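Local coordinates for protein Cwp19 (Clostridioides difficile, PDB 5OQ3) that probably cleaves cell-wall peptidoglycan as a glycoside hydrolase, this chain being its TIM-barrel catalytic region without the remainder of the longer protein, at residues Glu90-Thr95 and Tyr102-Phe107. Numbering follows the deposited sequence.
Sequences EYLTGT and YDPLPF
The two methyls of Leu-92, on the short helix 90-93, meet the ring CG of Pro-104, in the first turn of helix 104-114: CD1 and CD2 both lie 3.9 Å from Pro-104 CG, so the isopropyl fork straddles the corner of the proline ring. Leu-92 CG stands anti to its own carbonyl carbon (chi1 -70°), which carries the fork across to the second helix. At the flank of this apolar pair, Leu-92 CD2 comes within 4.5 Å of Tyr-102 OH. That hydroxyl and the Leu-92 carbonyl both bond to the side chain of Gln-50 on helix 47-63, a polar link between the two segments. One residue on, Thr-93 OG1 accepts from Thr-95 N at 3.1 Å, an ST turn, while Gly-94 N bonds to Glu-90 O at 2.7 Å and Gly-94 leaves the helix with positive phi (103°). Across the contact, Asp-103 is the N-cap of helix 104-114: its OD1 takes Leu-105 N at 3.1 Å, from above the carboxylate plane, and OD2 bonds to Tyr-182 OH. The small buried contact thus packs the long loop after strand 68-74 against the start of helix 104-114, within the beta-alpha-beta crossover from strand 68-74 to strand 118-123 of the eight-stranded TIM barrel.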
# COMPACT_ATOMS: atom_id res chain seq x y z
N GLU A 90 -8.63 -15.65 2.97
CA GLU A 90 -9.98 -16.02 2.60
C GLU A 90 -10.32 -15.62 1.18
O GLU A 90 -11.30 -16.15 0.63
CB GLU A 90 -10.97 -15.37 3.54
CG GLU A 90 -11.17 -13.88 3.31
CD GLU A 90 -11.69 -13.16 4.53
OE1 GLU A 90 -12.90 -12.83 4.54
OE2 GLU A 90 -10.92 -12.97 5.48
N TYR A 91 -9.56 -14.72 0.56
CA TYR A 91 -9.98 -14.26 -0.77
C TYR A 91 -9.65 -15.26 -1.88
O TYR A 91 -10.12 -15.10 -2.98
CB TYR A 91 -9.45 -12.85 -1.08
CG TYR A 91 -9.90 -11.87 0.01
CD1 TYR A 91 -11.26 -11.57 0.19
CD2 TYR A 91 -9.00 -11.34 0.94
CE1 TYR A 91 -11.68 -10.77 1.21
CE2 TYR A 91 -9.42 -10.49 1.96
CZ TYR A 91 -10.77 -10.21 2.11
OH TYR A 91 -11.19 -9.38 3.14
N LEU A 92 -8.88 -16.30 -1.57
CA LEU A 92 -8.63 -17.38 -2.54
C LEU A 92 -9.76 -18.40 -2.61
O LEU A 92 -10.09 -18.88 -3.69
CB LEU A 92 -7.31 -18.10 -2.19
CG LEU A 92 -6.07 -17.21 -2.46
CD1 LEU A 92 -4.86 -17.68 -1.67
CD2 LEU A 92 -5.74 -17.17 -3.97
N THR A 93 -10.29 -18.77 -1.45
CA THR A 93 -11.29 -19.86 -1.33
C THR A 93 -12.70 -19.49 -0.77
O THR A 93 -13.63 -20.19 -0.95
CB THR A 93 -10.75 -20.97 -0.43
OG1 THR A 93 -10.56 -20.43 0.89
CG2 THR A 93 -9.44 -21.50 -0.99
N GLY A 94 -12.70 -18.34 -0.06
CA GLY A 94 -13.91 -17.93 0.69
C GLY A 94 -13.76 -18.18 2.18
O GLY A 94 -14.61 -17.75 2.94
N THR A 95 -12.73 -18.92 2.60
CA THR A 95 -12.54 -19.32 4.01
C THR A 95 -11.12 -19.02 4.51
O THR A 95 -10.15 -19.55 3.94
CB THR A 95 -12.83 -20.84 4.17
OG1 THR A 95 -14.15 -21.11 3.70
CG2 THR A 95 -12.69 -21.29 5.62
N TYR A 102 -2.69 -24.94 -3.87
CA TYR A 102 -1.46 -24.52 -4.53
C TYR A 102 -1.01 -23.25 -3.85
O TYR A 102 -1.79 -22.59 -3.17
CB TYR A 102 -1.71 -24.27 -6.02
CG TYR A 102 -2.43 -23.01 -6.41
CD1 TYR A 102 -3.75 -22.81 -6.06
CD2 TYR A 102 -1.78 -22.02 -7.17
CE1 TYR A 102 -4.41 -21.64 -6.42
CE2 TYR A 102 -2.46 -20.88 -7.57
CZ TYR A 102 -3.76 -20.67 -7.17
OH TYR A 102 -4.39 -19.49 -7.54
N ASP A 103 0.24 -22.89 -4.05
CA ASP A 103 0.77 -21.62 -3.54
C ASP A 103 0.73 -20.64 -4.70
O ASP A 103 1.46 -20.81 -5.67
CB ASP A 103 2.20 -21.84 -3.06
CG ASP A 103 2.85 -20.55 -2.51
OD1 ASP A 103 2.22 -19.49 -2.54
OD2 ASP A 103 3.98 -20.63 -2.02
N PRO A 104 -0.12 -19.60 -4.64
CA PRO A 104 -0.20 -18.69 -5.79
C PRO A 104 1.05 -17.85 -6.01
O PRO A 104 1.34 -17.49 -7.15
CB PRO A 104 -1.37 -17.76 -5.47
CG PRO A 104 -2.04 -18.35 -4.29
CD PRO A 104 -1.09 -19.27 -3.61
N LEU A 105 1.80 -17.55 -4.96
CA LEU A 105 2.83 -16.53 -5.10
C LEU A 105 3.96 -16.82 -6.11
O LEU A 105 4.31 -15.92 -6.89
CB LEU A 105 3.38 -16.09 -3.72
CG LEU A 105 4.35 -14.93 -3.72
CD1 LEU A 105 3.74 -13.70 -4.39
CD2 LEU A 105 4.80 -14.57 -2.31
N PRO A 106 4.49 -18.07 -6.14
CA PRO A 106 5.50 -18.38 -7.18
C PRO A 106 4.98 -18.09 -8.58
O PRO A 106 5.74 -17.61 -9.44
CB PRO A 106 5.79 -19.86 -6.95
CG PRO A 106 5.53 -20.06 -5.52
CD PRO A 106 4.36 -19.19 -5.19
N PHE A 107 3.72 -18.45 -8.85
CA PHE A 107 3.11 -18.19 -10.13
C PHE A 107 2.97 -16.70 -10.43
O PHE A 107 3.34 -16.21 -11.51
CB PHE A 107 1.75 -18.85 -10.20
CG PHE A 107 1.10 -18.78 -11.54
CD1 PHE A 107 1.38 -19.76 -12.52
CD2 PHE A 107 0.18 -17.79 -11.84
CE1 PHE A 107 0.77 -19.73 -13.77
CE2 PHE A 107 -0.45 -17.76 -13.09
CZ PHE A 107 -0.14 -18.71 -14.06